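Local coordinates for regulatory protein E2 (Bovine papillomavirus type 1, PDB 2JEX) that regulates viral transcription and helps initiate viral DNA replication, the whole protein binding DNA as a dimer and assisting E1, with this chain its N-terminal transactivation domain, at residues E13-L18 against I30-A35. The protein carries 1 engineered substitution. Sequence-based numbering, arbitrary orientation.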
loop_
_atom_site.group_PDB
_atom_site.type_symbol
_atom_site.label_atom_id
_atom_site.label_comp_id
_atom_site.label_asym_id
_atom_site.label_seq_id
_atom_site.Cartn_x
_atom_site.Cartn_y
_atom_site.Cartn_z
ATOM N N GLU A 13 -9.782 6.159 -20.124
ATOM C CA GLU A 13 -8.952 7.231 -20.674
ATOM C C GLU A 13 -8.413 8.149 -19.577
ATOM O O GLU A 13 -7.303 8.661 -19.688
ATOM C CB GLU A 13 -9.760 8.051 -21.687
ATOM C CG GLU A 13 -8.933 8.812 -22.715
ATOM C CD GLU A 13 -8.633 7.984 -23.953
ATOM O OE1 GLU A 13 -9.012 8.419 -25.065
ATOM O OE2 GLU A 13 -8.031 6.895 -23.820
ATOM N N THR A 14 -9.212 8.363 -18.534
ATOM C CA THR A 14 -8.812 9.160 -17.371
ATOM C C THR A 14 -7.637 8.523 -16.616
ATOM O O THR A 14 -6.685 9.220 -16.236
ATOM C CB THR A 14 -10.009 9.406 -16.413
ATOM O OG1 THR A 14 -10.999 10.188 -17.086
ATOM C CG2 THR A 14 -9.571 10.154 -15.169
ATOM N N GLN A 15 -7.710 7.206 -16.415
ATOM C CA GLN A 15 -6.636 6.442 -15.793
ATOM C C GLN A 15 -5.369 6.528 -16.635
ATOM O O GLN A 15 -4.283 6.777 -16.102
ATOM C CB GLN A 15 -7.042 4.977 -15.620
ATOM C CG GLN A 15 -8.096 4.716 -14.561
ATOM C CD GLN A 15 -8.762 3.362 -14.742
ATOM O OE1 GLN A 15 -8.149 2.312 -14.532
ATOM N NE2 GLN A 15 -10.025 3.382 -15.137
ATOM N N MET A 16 -5.522 6.348 -17.949
ATOM C CA MET A 16 -4.396 6.381 -18.888
ATOM C C MET A 16 -3.750 7.768 -18.981
ATOM O O MET A 16 -2.534 7.884 -19.153
ATOM C CB MET A 16 -4.840 5.888 -20.268
ATOM C CG MET A 16 -3.743 5.205 -21.077
ATOM S SD MET A 16 -4.357 4.305 -22.531
ATOM C CE MET A 16 -5.221 2.929 -21.765
ATOM N N GLN A 17 -4.571 8.812 -18.859
ATOM C CA GLN A 17 -4.092 10.200 -18.842
ATOM C C GLN A 17 -3.339 10.542 -17.562
ATOM O O GLN A 17 -2.359 11.279 -17.590
ATOM C CB GLN A 17 -5.258 11.177 -19.011
ATOM C CG GLN A 17 -5.675 11.421 -20.457
ATOM C CD GLN A 17 -6.973 12.215 -20.576
ATOM O OE1 GLN A 17 -7.780 12.271 -19.637
ATOM N NE2 GLN A 17 -7.180 12.827 -21.742
ATOM N N LEU A 18 -3.813 10.017 -16.440
ATOM C CA LEU A 18 -3.236 10.350 -15.144
ATOM C C LEU A 18 -1.955 9.574 -14.850
ATOM O O LEU A 18 -1.061 10.087 -14.169
ATOM C CB LEU A 18 -4.274 10.190 -14.026
ATOM C CG LEU A 18 -5.305 11.325 -13.966
ATOM C CD1 LEU A 18 -6.501 10.953 -13.110
ATOM C CD2 LEU A 18 -4.682 12.633 -13.480
ATOM N N ILE A 30 -7.004 11.043 -6.188
ATOM C CA ILE A 30 -8.421 10.923 -5.882
ATOM C C ILE A 30 -9.195 10.697 -7.181
ATOM O O ILE A 30 -9.991 9.759 -7.275
ATOM C CB ILE A 30 -8.950 12.167 -5.116
ATOM C CG1 ILE A 30 -8.313 12.221 -3.716
ATOM C CG2 ILE A 30 -10.505 12.158 -5.061
ATOM C CD1 ILE A 30 -8.584 13.477 -2.913
ATOM N N LEU A 31 -8.917 11.538 -8.179
ATOM C CA LEU A 31 -9.520 11.461 -9.509
ATOM C C LEU A 31 -9.268 10.138 -10.209
ATOM O O LEU A 31 -10.178 9.570 -10.800
ATOM C CB LEU A 31 -9.003 12.603 -10.385
ATOM C CG LEU A 31 -9.858 13.822 -10.729
ATOM C CD1 LEU A 31 -11.012 14.065 -9.755
ATOM C CD2 LEU A 31 -8.956 15.052 -10.850
ATOM N N TYR A 32 -8.024 9.665 -10.143
ATOM C CA TYR A 32 -7.625 8.381 -10.712
ATOM C C TYR A 32 -8.401 7.222 -10.094
ATOM O O TYR A 32 -8.862 6.340 -10.813
ATOM C CB TYR A 32 -6.104 8.163 -10.563
ATOM C CG TYR A 32 -5.648 6.741 -10.832
ATOM C CD1 TYR A 32 -5.359 6.310 -12.131
ATOM C CD2 TYR A 32 -5.518 5.826 -9.789
ATOM C CE1 TYR A 32 -4.953 4.998 -12.383
ATOM C CE2 TYR A 32 -5.112 4.512 -10.025
ATOM C CZ TYR A 32 -4.832 4.106 -11.319
ATOM O OH TYR A 32 -4.442 2.809 -11.544
ATOM N N TRP A 33 -8.540 7.212 -8.770
ATOM C CA TRP A 33 -9.225 6.096 -8.110
ATOM C C TRP A 33 -10.726 6.113 -8.308
ATOM O O TRP A 33 -11.359 5.060 -8.319
ATOM C CB TRP A 33 -8.867 5.991 -6.632
ATOM C CG TRP A 33 -7.530 5.379 -6.459
ATOM C CD1 TRP A 33 -6.377 6.012 -6.077
ATOM C CD2 TRP A 33 -7.176 4.012 -6.704
ATOM N NE1 TRP A 33 -5.326 5.118 -6.054
ATOM C CE2 TRP A 33 -5.786 3.885 -6.437
ATOM C CE3 TRP A 33 -7.895 2.880 -7.117
ATOM C CZ2 TRP A 33 -5.104 2.670 -6.569
ATOM C CZ3 TRP A 33 -7.214 1.664 -7.241
ATOM C CH2 TRP A 33 -5.829 1.575 -6.975
ATOM N N THR A 34 -11.282 7.310 -8.471
ATOM C CA THR A 34 -12.697 7.473 -8.758
ATOM C C THR A 34 -13.025 6.972 -10.174
ATOM O O THR A 34 -14.130 6.499 -10.428
ATOM C CB THR A 34 -13.109 8.941 -8.605
ATOM O OG1 THR A 34 -12.399 9.724 -9.566
ATOM C CG2 THR A 34 -12.727 9.439 -7.240
ATOM N N ALA A 35 -12.047 7.075 -11.077
ATOM C CA ALA A 35 -12.173 6.551 -12.426
ATOM C C ALA A 35 -12.002 5.035 -12.459
ATOM O O ALA A 35 -12.642 4.362 -13.266
ATOM C CB ALA A 35 -11.176 7.224 -13.348
#
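Gln15 and Tyr32 form the broadest part of this contact, and their CA atoms, 5.5 Å apart, are the closest such pair across the two segments. The aliphatic part of Gln15 meets the phenol ring obliquely, with CG 3.8 Å from Tyr32 CE1 and CB close to the same carbon. The two side chains cross at about a right angle, and the Gln15 amide stands 81° from the ring plane. Tyr32 has CG anti to its own backbone nitrogen (chi1 167°), which carries the ring over to the Gln15 backbone, so that CD1 also touches Gln15 CA.

The remaining packing is made by smaller groups. Leu18 reaches across with one methyl, CD1, which packs on the Tyr32 backbone, 3.6 Å from Tyr32 N, and on the side chain, 3.8 Å from Tyr32 CB. Leu18 CD1 also lies 4.1 Å from Leu31 CB. One turn away, Thr14 turns its methyl inward, and Thr14 CG2 meets Ala35 CB at 3.8 Å. The two methyl groups touch directly.

Two polar side chains bond back to their own helix: Thr14 OG1 to Val10 O and Gln15 NE2 to Ala11 O. Gln15 NE2 passes near Ala35 O, 3.4 Å away, at an angle too poor for a hydrogen bond; it also bonds to Glu39 OE1, further along helix 26-48. Behind this layer, Trp33 and Ile30 pack on helix 62-83.

The axes of 13-18 and 30-35 come within 8.8 Å and run nearly antiparallel, with 148° between their directions. This is an antiparallel helical hairpin, joining the first two helices of the three-helix bundle in the E2 transactivation domain.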